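Local coordinates for thymidylate synthase 1 (Bacillus subtilis, PDB 1BKP), which catalyses the reductive methylation of dUMP to dTMP, using 5,10-methylenetetrahydrofolate as methyl donor and reductant and thus supplying a precursor for DNA synthesis, at residues 51-55 against 196-200; 56-60 against 233-239; 74-80 against 106-112. All coordinates share one frame; numbering follows the deposited sequence.

Contact 1 of 3, residues 51-55 against 196-200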
ATOM      1  N   ASN A  51      18.285  -5.680  -6.919  1.00 18.50           N
ATOM      2  CA  ASN A  51      19.407  -5.309  -6.088  1.00 19.11           C
ATOM      3  C   ASN A  51      20.802  -5.662  -6.613  1.00 19.49           C
ATOM      4  O   ASN A  51      21.805  -5.628  -5.856  1.00 20.86           O
ATOM      5  CB  ASN A  51      19.198  -5.754  -4.610  1.00 14.55           C
ATOM      6  CG  ASN A  51      18.539  -4.638  -3.780  1.00 20.51           C
ATOM      7  OD1 ASN A  51      18.955  -3.487  -3.885  1.00 19.69           O
ATOM      8  ND2 ASN A  51      17.466  -4.976  -2.994  1.00 19.85           N
ATOM      9  N   SER A  52      20.892  -5.933  -7.910  1.00 17.05           N
ATOM     10  CA  SER A  52      22.201  -6.245  -8.498  1.00 19.33           C
ATOM     11  C   SER A  52      22.927  -4.916  -8.663  1.00 24.50           C
ATOM     12  O   SER A  52      24.119  -4.867  -8.796  1.00 26.86           O
ATOM     13  CB  SER A  52      22.045  -6.976  -9.803  1.00 16.13           C
ATOM     14  OG  SER A  52      21.208  -6.250 -10.691  1.00 24.21           O
ATOM     15  N   GLU A  53      22.188  -3.812  -8.646  1.00 22.29           N
ATOM     16  CA  GLU A  53      22.813  -2.481  -8.682  1.00 22.62           C
ATOM     17  C   GLU A  53      21.980  -1.524  -7.814  1.00 23.62           C
ATOM     18  O   GLU A  53      20.812  -1.811  -7.484  1.00 23.09           O
ATOM     19  CB  GLU A  53      22.918  -1.948 -10.131  1.00 22.29           C
ATOM     20  CG  GLU A  53      21.732  -1.932 -10.854  1.00 24.76           C
ATOM     21  CD  GLU A  53      21.936  -1.486 -12.345  1.00 29.89           C
ATOM     22  OE1 GLU A  53      22.634  -2.149 -13.082  1.00 35.85           O
ATOM     23  OE2 GLU A  53      21.329  -0.499 -12.778  1.00 30.17           O
ATOM     24  N   VAL A  54      22.597  -0.407  -7.430  1.00 23.01           N
ATOM     25  CA  VAL A  54      21.966   0.617  -6.601  1.00 21.63           C
ATOM     26  C   VAL A  54      20.956   1.367  -7.484  1.00 19.25           C
ATOM     27  O   VAL A  54      21.292   1.716  -8.575  1.00 20.24           O
ATOM     28  CB  VAL A  54      23.063   1.587  -6.116  1.00 23.83           C
ATOM     29  CG1 VAL A  54      22.459   2.829  -5.537  1.00 23.92           C
ATOM     30  CG2 VAL A  54      23.817   0.877  -4.971  1.00 25.52           C
ATOM     31  N   PRO A  55      19.669   1.478  -7.070  1.00 15.59           N
ATOM     32  CA  PRO A  55      18.752   2.203  -7.928  1.00 15.06           C
ATOM     33  C   PRO A  55      19.013   3.717  -7.816  1.00 13.81           C
ATOM     34  O   PRO A  55      18.612   4.327  -6.856  1.00 15.15           O
ATOM     35  CB  PRO A  55      17.339   1.805  -7.390  1.00 13.87           C
ATOM     36  CG  PRO A  55      17.584   1.456  -5.985  1.00 13.84           C
ATOM     37  CD  PRO A  55      18.975   0.795  -5.948  1.00 13.19           C
ATOM     38  N   ASN A 196      16.053   2.228  -0.642  1.00 10.86           N
ATOM     39  CA  ASN A 196      16.931   1.089  -0.916  1.00 12.55           C
ATOM     40  C   ASN A 196      18.110   1.106   0.107  1.00 14.77           C
ATOM     41  O   ASN A 196      18.580   0.038   0.621  1.00 15.33           O
ATOM     42  CB  ASN A 196      17.463   1.174  -2.363  1.00 11.54           C
ATOM     43  CG  ASN A 196      18.219  -0.068  -2.740  1.00 24.15           C
ATOM     44  OD1 ASN A 196      19.396  -0.038  -2.698  1.00 21.67           O
ATOM     45  ND2 ASN A 196      17.521  -1.219  -2.957  1.00 16.61           N
ATOM     46  N   VAL A 197      18.569   2.307   0.464  1.00 14.82           N
ATOM     47  CA  VAL A 197      19.629   2.389   1.500  1.00 14.52           C
ATOM     48  C   VAL A 197      19.091   1.772   2.833  1.00 16.81           C
ATOM     49  O   VAL A 197      19.734   0.930   3.441  1.00 15.37           O
ATOM     50  CB  VAL A 197      20.122   3.869   1.718  1.00 12.65           C
ATOM     51  CG1 VAL A 197      21.224   3.895   2.814  1.00 13.47           C
ATOM     52  CG2 VAL A 197      20.719   4.310   0.417  1.00 10.58           C
ATOM     53  N   LEU A 198      17.822   2.030   3.149  1.00 13.16           N
ATOM     54  CA  LEU A 198      17.266   1.493   4.368  1.00 13.83           C
ATOM     55  C   LEU A 198      17.251  -0.075   4.256  1.00 14.70           C
ATOM     56  O   LEU A 198      17.506  -0.748   5.248  1.00 13.63           O
ATOM     57  CB  LEU A 198      15.824   1.966   4.563  1.00 14.36           C
ATOM     58  CG  LEU A 198      15.148   1.481   5.850  1.00 16.78           C
ATOM     59  CD1 LEU A 198      15.841   2.131   7.121  1.00 14.34           C
ATOM     60  CD2 LEU A 198      13.622   1.883   5.737  1.00 15.52           C
ATOM     61  N   GLN A 199      16.929  -0.616   3.076  1.00 14.51           N
ATOM     62  CA  GLN A 199      16.919  -2.055   2.898  1.00 14.95           C
ATOM     63  C   GLN A 199      18.296  -2.624   3.232  1.00 16.97           C
ATOM     64  O   GLN A 199      18.394  -3.696   3.922  1.00 18.19           O
ATOM     65  CB  GLN A 199      16.592  -2.444   1.474  1.00 12.72           C
ATOM     66  CG  GLN A 199      16.318  -3.926   1.342  1.00 14.41           C
ATOM     67  CD  GLN A 199      15.927  -4.298  -0.068  1.00 16.83           C
ATOM     68  OE1 GLN A 199      16.061  -3.479  -0.953  1.00 17.11           O
ATOM     69  NE2 GLN A 199      15.484  -5.554  -0.297  1.00 14.12           N
ATOM     70  N   ARG A 200      19.329  -2.044   2.596  1.00 15.35           N
ATOM     71  CA  ARG A 200      20.720  -2.466   2.826  1.00 15.58           C
ATOM     72  C   ARG A 200      21.128  -2.340   4.279  1.00 15.97           C
ATOM     73  O   ARG A 200      21.788  -3.264   4.817  1.00 19.00           O
ATOM     74  CB  ARG A 200      21.675  -1.685   1.907  1.00 16.69           C
ATOM     75  CG  ARG A 200      21.344  -2.015   0.373  1.00 13.31           C
ATOM     76  CD  ARG A 200      22.148  -1.169  -0.619  1.00  9.73           C
ATOM     77  NE  ARG A 200      21.664  -1.508  -1.949  1.00 11.36           N
ATOM     78  CZ  ARG A 200      22.356  -2.199  -2.840  1.00 14.47           C
ATOM     79  NH1 ARG A 200      23.639  -2.546  -2.612  1.00 19.15           N
ATOM     80  NH2 ARG A 200      21.790  -2.464  -3.981  1.00 12.20           N
TER
HETATM   81  O   HOH W   1      24.062  -3.842  -5.432  1.00 33.12           O

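Contact 2 of 3, residues 56-60 against 233-239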
ATOM      1  N   ILE A  56      19.727   4.293  -8.785  1.00 12.72           N
ATOM      2  CA  ILE A  56      19.998   5.712  -8.737  1.00 13.22           C
ATOM      3  C   ILE A  56      20.086   6.188 -10.154  1.00 13.29           C
ATOM      4  O   ILE A  56      20.339   5.389 -11.112  1.00 14.99           O
ATOM      5  CB  ILE A  56      21.292   5.999  -7.930  1.00 14.49           C
ATOM      6  CG1 ILE A  56      21.427   7.495  -7.591  1.00 21.97           C
ATOM      7  CG2 ILE A  56      22.555   5.481  -8.652  1.00 10.98           C
ATOM      8  CD1 ILE A  56      22.467   7.747  -6.467  1.00 26.67           C
ATOM      9  N   LEU A  57      19.536   7.392 -10.356  1.00 14.16           N
ATOM     10  CA  LEU A  57      19.560   7.937 -11.716  1.00 16.58           C
ATOM     11  C   LEU A  57      20.962   8.368 -12.128  1.00 14.91           C
ATOM     12  O   LEU A  57      21.720   8.848 -11.270  1.00 15.33           O
ATOM     13  CB  LEU A  57      18.723   9.211 -11.818  1.00 18.18           C
ATOM     14  CG  LEU A  57      17.188   9.096 -11.648  1.00 24.12           C
ATOM     15  CD1 LEU A  57      16.555  10.411 -12.223  1.00 23.26           C
ATOM     16  CD2 LEU A  57      16.696   7.757 -12.369  1.00 22.25           C
ATOM     17  N   THR A  58      21.290   8.232 -13.424  1.00 15.18           N
ATOM     18  CA  THR A  58      22.566   8.791 -13.886  1.00 15.01           C
ATOM     19  C   THR A  58      22.321   9.978 -14.870  1.00 17.56           C
ATOM     20  O   THR A  58      23.270  10.656 -15.317  1.00 18.04           O
ATOM     21  CB  THR A  58      23.433   7.796 -14.496  1.00  8.96           C
ATOM     22  OG1 THR A  58      22.851   7.299 -15.714  1.00 11.99           O
ATOM     23  CG2 THR A  58      23.788   6.658 -13.440  1.00 18.65           C
ATOM     24  N   THR A  59      21.064  10.206 -15.244  1.00 16.92           N
ATOM     25  CA  THR A  59      20.775  11.293 -16.168  1.00 20.64           C
ATOM     26  C   THR A  59      20.799  12.672 -15.485  1.00 19.09           C
ATOM     27  O   THR A  59      20.670  13.689 -16.137  1.00 19.71           O
ATOM     28  CB  THR A  59      19.473  11.108 -16.979  1.00 17.67           C
ATOM     29  OG1 THR A  59      18.449  10.992 -16.037  1.00 16.35           O
ATOM     30  CG2 THR A  59      19.526   9.811 -17.912  1.00 14.62           C
ATOM     31  N   LYS A  60      20.837  12.672 -14.158  1.00 17.82           N
ATOM     32  CA  LYS A  60      21.018  13.900 -13.371  1.00 19.70           C
ATOM     33  C   LYS A  60      21.553  13.433 -12.023  1.00 19.62           C
ATOM     34  O   LYS A  60      21.477  12.251 -11.708  1.00 19.77           O
ATOM     35  CB  LYS A  60      19.705  14.675 -13.168  1.00 24.93           C
ATOM     36  CG  LYS A  60      18.761  14.085 -12.141  1.00 21.58           C
ATOM     37  CD  LYS A  60      17.678  15.018 -11.725  1.00 19.45           C
ATOM     38  CE  LYS A  60      16.740  14.335 -10.627  1.00 24.10           C
ATOM     39  NZ  LYS A  60      15.503  15.161 -10.238  1.00 19.68           N
ATOM     40  N   GLN A 233      16.349  14.965 -20.041  1.00 25.13           N
ATOM     41  CA  GLN A 233      16.869  13.819 -19.309  1.00 26.24           C
ATOM     42  C   GLN A 233      16.714  12.515 -20.023  1.00 27.63           C
ATOM     43  O   GLN A 233      17.520  11.651 -19.913  1.00 29.59           O
ATOM     44  CB  GLN A 233      16.136  13.624 -17.988  1.00 22.72           C
ATOM     45  CG  GLN A 233      16.850  14.205 -16.914  1.00 17.56           C
ATOM     46  CD  GLN A 233      16.180  14.010 -15.609  1.00 15.88           C
ATOM     47  OE1 GLN A 233      15.327  14.842 -15.227  1.00 20.47           O
ATOM     48  NE2 GLN A 233      16.590  12.927 -14.866  1.00 15.11           N
ATOM     49  N   MET A 234      15.583  12.327 -20.666  1.00 27.22           N
ATOM     50  CA  MET A 234      15.325  11.110 -21.340  1.00 27.29           C
ATOM     51  C   MET A 234      16.225  10.818 -22.500  1.00 25.60           C
ATOM     52  O   MET A 234      16.346   9.672 -22.854  1.00 29.61           O
ATOM     53  CB  MET A 234      13.865  11.020 -21.746  1.00 29.90           C
ATOM     54  CG  MET A 234      13.018  10.594 -20.521  1.00 35.82           C
ATOM     55  SD  MET A 234      11.333  10.394 -20.905  1.00 41.23           S
ATOM     56  CE  MET A 234      10.845  11.947 -21.758  1.00 41.40           C
ATOM     57  N   GLU A 235      16.745  11.843 -23.163  1.00 21.78           N
ATOM     58  CA  GLU A 235      17.622  11.646 -24.309  1.00 20.48           C
ATOM     59  C   GLU A 235      19.071  11.586 -23.903  1.00 18.99           C
ATOM     60  O   GLU A 235      19.926  11.416 -24.737  1.00 21.34           O
ATOM     61  CB  GLU A 235      17.526  12.820 -25.318  1.00 21.50           C
ATOM     62  CG  GLU A 235      16.185  13.080 -26.013  1.00 45.23           C
ATOM     63  CD  GLU A 235      16.127  14.497 -26.748  1.00 72.26           C
ATOM     64  OE1 GLU A 235      17.181  15.147 -27.059  1.00 49.27           O
ATOM     65  OE2 GLU A 235      14.991  14.962 -27.026  1.00 91.90           O
ATOM     66  N   ARG A 236      19.350  11.742 -22.628  1.00 17.01           N
ATOM     67  CA  ARG A 236      20.744  11.696 -22.188  1.00 18.77           C
ATOM     68  C   ARG A 236      21.385  10.324 -22.100  1.00 23.14           C
ATOM     69  O   ARG A 236      20.715   9.268 -22.018  1.00 22.47           O
ATOM     70  CB  ARG A 236      20.834  12.415 -20.832  1.00 18.15           C
ATOM     71  CG  ARG A 236      21.524  13.707 -20.955  1.00 34.72           C
ATOM     72  CD  ARG A 236      20.846  14.879 -20.354  1.00 24.08           C
ATOM     73  NE  ARG A 236      21.158  15.150 -18.997  1.00 28.43           N
ATOM     74  CZ  ARG A 236      21.427  16.313 -18.351  1.00 29.84           C
ATOM     75  NH1 ARG A 236      21.544  17.583 -18.818  1.00 25.34           N
ATOM     76  NH2 ARG A 236      21.345  16.178 -17.038  1.00 28.82           N
ATOM     77  N   GLU A 237      22.705  10.315 -22.157  1.00 24.95           N
ATOM     78  CA  GLU A 237      23.455   9.090 -22.034  1.00 26.19           C
ATOM     79  C   GLU A 237      23.228   8.496 -20.629  1.00 23.57           C
ATOM     80  O   GLU A 237      23.024   9.263 -19.674  1.00 23.32           O
ATOM     81  CB  GLU A 237      24.937   9.469 -22.277  1.00 32.62           C
ATOM     82  CG  GLU A 237      25.929   8.376 -22.485  1.00 64.69           C
ATOM     83  CD  GLU A 237      27.118   8.848 -23.327  1.00 65.80           C
ATOM     84  OE1 GLU A 237      27.722   9.879 -22.966  1.00 66.49           O
ATOM     85  OE2 GLU A 237      27.419   8.200 -24.361  1.00 41.22           O
ATOM     86  N   GLN A 238      23.207   7.164 -20.498  1.00 21.90           N
ATOM     87  CA  GLN A 238      23.043   6.487 -19.181  1.00 24.40           C
ATOM     88  C   GLN A 238      24.415   5.765 -18.857  1.00 26.72           C
ATOM     89  O   GLN A 238      24.967   5.068 -19.706  1.00 28.24           O
ATOM     90  CB  GLN A 238      21.904   5.451 -19.211  1.00 20.86           C
ATOM     91  CG  GLN A 238      20.539   6.099 -19.545  1.00 21.56           C
ATOM     92  CD  GLN A 238      19.436   5.120 -19.759  1.00 18.17           C
ATOM     93  OE1 GLN A 238      19.561   3.944 -19.487  1.00 22.43           O
ATOM     94  NE2 GLN A 238      18.325   5.603 -20.275  1.00 23.47           N
ATOM     95  N   PHE A 239      24.871   5.865 -17.614  1.00 25.19           N
ATOM     96  CA  PHE A 239      26.120   5.295 -17.166  1.00 25.42           C
ATOM     97  C   PHE A 239      25.827   4.100 -16.293  1.00 25.79           C
ATOM     98  O   PHE A 239      24.667   3.809 -16.001  1.00 28.21           O
ATOM     99  CB  PHE A 239      26.852   6.348 -16.387  1.00 26.99           C
ATOM    100  CG  PHE A 239      27.291   7.523 -17.273  1.00 30.71           C
ATOM    101  CD1 PHE A 239      27.955   7.273 -18.493  1.00 33.05           C
ATOM    102  CD2 PHE A 239      26.870   8.815 -17.004  1.00 31.26           C
ATOM    103  CE1 PHE A 239      28.168   8.293 -19.426  1.00 33.51           C
ATOM    104  CE2 PHE A 239      27.082   9.845 -17.927  1.00 32.56           C
ATOM    105  CZ  PHE A 239      27.732   9.557 -19.136  1.00 33.55           C
TER
HETATM  106  O   HOH W   2      23.667  11.433 -18.181  1.00 26.83           O
HETATM  107  O   HOH W   3      14.493  14.127 -12.735  1.00 23.32           O

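Contact 3 of 3, residues 74-80 against 106-112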
ATOM      1  N   ILE A  74      14.490  10.361  10.306  1.00 13.07           N
ATOM      2  CA  ILE A  74      13.203   9.673  10.473  1.00 13.00           C
ATOM      3  C   ILE A  74      13.276   8.256  11.152  1.00 13.07           C
ATOM      4  O   ILE A  74      12.522   7.961  12.154  1.00 13.60           O
ATOM      5  CB  ILE A  74      12.517   9.487   9.080  1.00 12.62           C
ATOM      6  CG1 ILE A  74      12.243  10.887   8.392  1.00 14.87           C
ATOM      7  CG2 ILE A  74      11.115   8.748   9.221  1.00  8.31           C
ATOM      8  CD1 ILE A  74      12.020  10.641   6.785  1.00 13.55           C
ATOM      9  N   TRP A  75      14.136   7.398  10.625  1.00 12.24           N
ATOM     10  CA  TRP A  75      14.193   5.993  11.057  1.00 14.97           C
ATOM     11  C   TRP A  75      15.142   5.633  12.200  1.00 18.31           C
ATOM     12  O   TRP A  75      14.820   4.731  12.964  1.00 20.20           O
ATOM     13  CB  TRP A  75      14.594   5.106   9.874  1.00 15.29           C
ATOM     14  CG  TRP A  75      13.428   4.869   8.892  1.00 15.18           C
ATOM     15  CD1 TRP A  75      12.899   5.740   7.936  1.00 13.81           C
ATOM     16  CD2 TRP A  75      12.605   3.698   8.884  1.00 16.65           C
ATOM     17  NE1 TRP A  75      11.789   5.147   7.347  1.00 12.89           N
ATOM     18  CE2 TRP A  75      11.591   3.897   7.895  1.00 15.02           C
ATOM     19  CE3 TRP A  75      12.640   2.493   9.604  1.00 17.29           C
ATOM     20  CZ2 TRP A  75      10.621   2.922   7.613  1.00 17.09           C
ATOM     21  CZ3 TRP A  75      11.653   1.501   9.310  1.00 17.84           C
ATOM     22  CH2 TRP A  75      10.674   1.729   8.329  1.00 17.87           C
ATOM     23  N   GLN A  76      16.230   6.381  12.362  1.00 17.33           N
ATOM     24  CA  GLN A  76      17.228   6.079  13.378  1.00 17.97           C
ATOM     25  C   GLN A  76      17.057   6.976  14.587  1.00 18.71           C
ATOM     26  O   GLN A  76      16.859   6.474  15.696  1.00 18.00           O
ATOM     27  CB  GLN A  76      18.651   6.228  12.825  1.00 20.73           C
ATOM     28  CG  GLN A  76      19.653   5.629  13.765  1.00 25.32           C
ATOM     29  CD  GLN A  76      21.028   6.064  13.380  1.00 24.42           C
ATOM     30  OE1 GLN A  76      21.292   7.238  13.377  1.00 32.29           O
ATOM     31  NE2 GLN A  76      21.886   5.117  12.933  1.00 20.70           N
ATOM     32  N   LEU A  77      17.039   8.304  14.397  1.00 16.42           N
ATOM     33  CA  LEU A  77      16.835   9.195  15.533  1.00 16.82           C
ATOM     34  C   LEU A  77      15.341   9.187  15.858  1.00 16.59           C
ATOM     35  O   LEU A  77      14.919   9.543  16.989  1.00 15.25           O
ATOM     36  CB  LEU A  77      17.263  10.640  15.171  1.00 19.61           C
ATOM     37  CG  LEU A  77      18.666  10.824  14.504  1.00 22.71           C
ATOM     38  CD1 LEU A  77      19.041  12.375  14.471  1.00 22.09           C
ATOM     39  CD2 LEU A  77      19.702  10.049  15.114  1.00 26.81           C
ATOM     40  N   LYS A  78      14.494   8.900  14.872  1.00 16.38           N
ATOM     41  CA  LYS A  78      13.028   8.897  15.089  1.00 18.06           C
ATOM     42  C   LYS A  78      12.636  10.212  15.669  1.00 19.12           C
ATOM     43  O   LYS A  78      11.880  10.297  16.677  1.00 20.60           O
ATOM     44  CB  LYS A  78      12.619   7.734  16.029  1.00 20.37           C
ATOM     45  CG  LYS A  78      12.783   6.400  15.347  1.00 17.18           C
ATOM     46  CD  LYS A  78      12.653   5.095  16.247  1.00 24.24           C
ATOM     47  CE  LYS A  78      13.831   4.835  17.117  1.00 23.43           C
ATOM     48  NZ  LYS A  78      13.877   3.435  17.750  1.00 20.51           N
ATOM     49  N   SER A  79      13.025  11.286  15.004  1.00 18.36           N
ATOM     50  CA  SER A  79      12.784  12.599  15.606  1.00 19.68           C
ATOM     51  C   SER A  79      11.833  13.435  14.780  1.00 18.41           C
ATOM     52  O   SER A  79      11.853  13.304  13.564  1.00 21.39           O
ATOM     53  CB  SER A  79      14.156  13.361  15.693  1.00 22.39           C
ATOM     54  OG  SER A  79      14.004  14.783  15.566  1.00 23.76           O
ATOM     55  N   ASN A  80      11.036  14.300  15.403  1.00 15.74           N
ATOM     56  CA  ASN A  80      10.168  15.137  14.617  1.00 19.09           C
ATOM     57  C   ASN A  80      10.700  16.585  14.765  1.00 24.95           C
ATOM     58  O   ASN A  80      10.014  17.507  14.434  1.00 25.08           O
ATOM     59  CB  ASN A  80       8.712  15.078  15.136  1.00 22.36           C
ATOM     60  CG  ASN A  80       8.569  15.580  16.526  1.00 22.01           C
ATOM     61  OD1 ASN A  80       9.534  15.730  17.250  1.00 25.74           O
ATOM     62  ND2 ASN A  80       7.371  15.724  16.940  1.00 16.32           N
ATOM     63  N   ALA A 106       4.264  13.588  13.078  1.00 15.00           N
ATOM     64  CA  ALA A 106       4.508  12.944  11.796  1.00 16.01           C
ATOM     65  C   ALA A 106       5.864  12.305  11.728  1.00 17.28           C
ATOM     66  O   ALA A 106       6.807  12.557  12.544  1.00 16.27           O
ATOM     67  CB  ALA A 106       4.419  13.973  10.770  1.00 16.63           C
ATOM     68  N   TYR A 107       6.013  11.496  10.707  1.00 17.26           N
ATOM     69  CA  TYR A 107       7.230  10.828  10.402  1.00 17.50           C
ATOM     70  C   TYR A 107       7.944  10.174  11.549  1.00 18.16           C
ATOM     71  O   TYR A 107       7.472   9.164  12.073  1.00 17.06           O
ATOM     72  CB  TYR A 107       8.160  11.776   9.588  1.00 16.65           C
ATOM     73  CG  TYR A 107       7.748  12.034   8.156  1.00 15.32           C
ATOM     74  CD1 TYR A 107       8.157  11.167   7.126  1.00 15.85           C
ATOM     75  CD2 TYR A 107       7.001  13.159   7.795  1.00 17.17           C
ATOM     76  CE1 TYR A 107       7.847  11.413   5.769  1.00 18.29           C
ATOM     77  CE2 TYR A 107       6.702  13.397   6.426  1.00 18.82           C
ATOM     78  CZ  TYR A 107       7.129  12.527   5.443  1.00 21.63           C
ATOM     79  OH  TYR A 107       6.849  12.755   4.101  1.00 28.35           O
ATOM     80  N   GLY A 108       9.144  10.673  11.865  1.00 19.86           N
ATOM     81  CA  GLY A 108       9.888  10.118  12.963  1.00 17.91           C
ATOM     82  C   GLY A 108       9.121   9.951  14.248  1.00 17.35           C
ATOM     83  O   GLY A 108       9.344   9.009  14.939  1.00 17.84           O
ATOM     84  N   PHE A 109       8.192  10.846  14.549  1.00 16.82           N
ATOM     85  CA  PHE A 109       7.378  10.762  15.766  1.00 15.41           C
ATOM     86  C   PHE A 109       6.584   9.436  15.768  1.00 15.68           C
ATOM     87  O   PHE A 109       6.552   8.723  16.785  1.00 15.58           O
ATOM     88  CB  PHE A 109       6.399  11.922  15.817  1.00 14.56           C
ATOM     89  CG  PHE A 109       5.564  11.919  17.068  1.00 16.50           C
ATOM     90  CD1 PHE A 109       6.068  12.505  18.248  1.00 17.54           C
ATOM     91  CD2 PHE A 109       4.337  11.267  17.098  1.00 16.97           C
ATOM     92  CE1 PHE A 109       5.310  12.409  19.443  1.00 19.19           C
ATOM     93  CE2 PHE A 109       3.602  11.153  18.278  1.00 16.89           C
ATOM     94  CZ  PHE A 109       4.085  11.723  19.456  1.00 18.00           C
ATOM     95  N   GLN A 110       6.045   9.020  14.613  1.00 15.05           N
ATOM     96  CA  GLN A 110       5.271   7.801  14.569  1.00 15.89           C
ATOM     97  C   GLN A 110       6.170   6.580  14.788  1.00 16.36           C
ATOM     98  O   GLN A 110       5.742   5.587  15.363  1.00 16.87           O
ATOM     99  CB  GLN A 110       4.536   7.699  13.233  1.00 13.09           C
ATOM    100  CG  GLN A 110       3.307   8.728  13.160  1.00  9.70           C
ATOM    101  CD  GLN A 110       2.336   8.522  14.310  1.00 16.16           C
ATOM    102  OE1 GLN A 110       2.083   7.364  14.705  1.00 19.28           O
ATOM    103  NE2 GLN A 110       1.783   9.585  14.860  1.00 14.20           N
ATOM    104  N   LEU A 111       7.365   6.616  14.209  1.00 17.62           N
ATOM    105  CA  LEU A 111       8.333   5.491  14.323  1.00 18.09           C
ATOM    106  C   LEU A 111       8.938   5.306  15.738  1.00 19.17           C
ATOM    107  O   LEU A 111       9.524   4.226  16.055  1.00 20.01           O
ATOM    108  CB  LEU A 111       9.471   5.616  13.289  1.00 17.49           C
ATOM    109  CG  LEU A 111       8.950   5.353  11.838  1.00 18.97           C
ATOM    110  CD1 LEU A 111      10.043   5.441  10.825  1.00 17.91           C
ATOM    111  CD2 LEU A 111       8.190   4.008  11.658  1.00 20.72           C
ATOM    112  N   GLY A 112       8.762   6.352  16.578  1.00 17.11           N
ATOM    113  CA  GLY A 112       9.351   6.335  17.898  1.00 15.13           C
ATOM    114  C   GLY A 112       8.355   6.108  19.023  1.00 20.51           C
ATOM    115  O   GLY A 112       8.806   5.946  20.167  1.00 22.14           O
TER
HETATM  116  O   HOH W   4      10.711  12.840  11.116  1.00 25.44           O

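Contact 1 of 3, residues 51-55 against 196-200
A chi1 of -172° sets the Asn196 amide across from its backbone N and beside the carbonyl carbon, and Arg200 runs extended from CG to NE, which lets these two residues, one helical turn apart, reach the same amide oxygen of Asn51. In the thymidylate synthase fold this is where the loop leaving strand 39-49 of the mixed sheet meets helix 188-206. The main bond runs from Asn196 ND2 to Asn51 OD1, 2.8 Å long and nearly straight (162°), in the carbonyl plane and on a lone pair. Arg200 NH2 approaches that oxygen too, 3.0 Å from Asn51 OD1, but the bond is weak because its hydrogen points well aside (123°). The other end of the amide donates: Asn51 ND2 lies 2.9 Å from Gln199 OE1, meeting this oxygen from above its carbonyl plane, and also serves Gly211 O. An asparagine suits the place because one flat group accepts and donates at once, and bonds at both ends fix its rotation. Gln199 is positioned in turn by its NE2, which is bonded to the backbone oxygens of Leu173 and Glu212. Asn196 acts similarly on the arginine, since Arg200 NE donates to Asn196 OD1 over 2.8 Å. Apolar groups complete the fit. Val54 CG2 sits over the centre of one guanidinium face, 4.0 Å from Arg200 CZ, where one methyl of a small branched side chain can rest on the flat of the charged group, while the ring of Pro55 crosses the Asn196 amide with its CD 3.4 Å from Asn196 OD1. At the guanidinium edge a water accepts from Arg200 NH2 at 3.0 Å and donates to Asn51 O at 2.9 Å.

Contact 2 of 3, residues 56-60 against 233-239
Gln233 starts the contact by laying its extended side chain across Thr59, where NE2 donates an almost straight bond of 2.9 Å to Thr59 OG1, with the hydroxyl in the plane of the amide. The threonine can accept there because its OG1 stands between the backbone N and the carbonyl carbon (chi1 59°). NE2 also lies 3.6 Å from Leu57 CD1, and Gln233 OE1 takes a hydrogen from a water that is itself held by Lys60 NZ, which also bonds Ala185 O. Three residues on, Arg236 bends at chi2 and chi3 and grips one atom side-on: Thr59 O receives NH2 at 2.7 Å and NE at 3.2 Å. An arginine suits this place because NE and NH2 lie on one edge of a flat group and can converge on a single oxygen in its plane; NH2 also bonds Asp270 O. In the thymidylate synthase fold the contact thus fastens the last turn of helix 227-235 and the chain after it to the loop that precedes helix 64-75. The side chain of Lys60 in that loop is about 8 Å from that of Asp183, a probable folate-binding residue. Glu237 contributes its backbone, O accepting from a water that also donates to Thr58 O. Gln238 OE1 turns to Lys5. Last, Phe239 N donates to Thr58 OG1 over 3.1 Å, a hydroxyl also bonded to Asp4 OD2.

Contact 3 of 3, residues 74-80 against 106-112
The indole of Trp75 carries Leu111 CD1 on one face, 3.7 Å from the centroid of the five-membered ring and 12° off its normal, a CH-pi contact; NE1 bonds the hydroxyl of Tyr195. The Tyr107 ring meets Ile74 CD1 obliquely. Beside the Phe109 ring runs the Asn80 amide, its plane turned 31° away, ND2 3.7 Å from Phe109 CD1 and bonded to Gly104 O; Gln110 NE2 lies at the edge of that ring, in its plane. Replacing Trp75 by a leucine is likely to take the flat face from under Leu111 CD1 and leave the Tyr195 hydroxyl without this donor. The end of helix 64-75 and the loop after it pack on the short, weakly bonded helix 108-112; the Tyr107 side chain is about 5 Å from that of the catalytic Cys160. Glycine suits position 108, since a CB would strike Ser79 O; Gly108 CA lies 3.5 Å from Ile74 O. Lys78 carries its methylenes across Leu111, CD 3.3 Å from Leu111 O, NZ reaching Asp124 and Tyr254. Direct contact is carbon packed on carbon and on backbone oxygens; a water joins Ser79 O to Gly108 N, and the fit rests on shape.

How the contacts relate
Contacts 1 and 2 use consecutive pieces of one loop, 51-55 and 56-60, to hold two different elements, helix 188-206 and the end of helix 227-235 with the chain after it. Both rely on amides and a guanidinium, with bridging waters. All three contacts are partly buried; contact 2 is the one with an exposed touching residue, Glu237, and its centre lies about 20 Å from the centre of the chain, against about 12 Å for contact 1. Contact 3, nested within the loops closed by both, rests on packing, with no direct hydrogen bond between its segments. It touches contact 1 where Leu198 CD2 packs 3.6 Å from Trp75 CE2, on the indole face opposite Leu111.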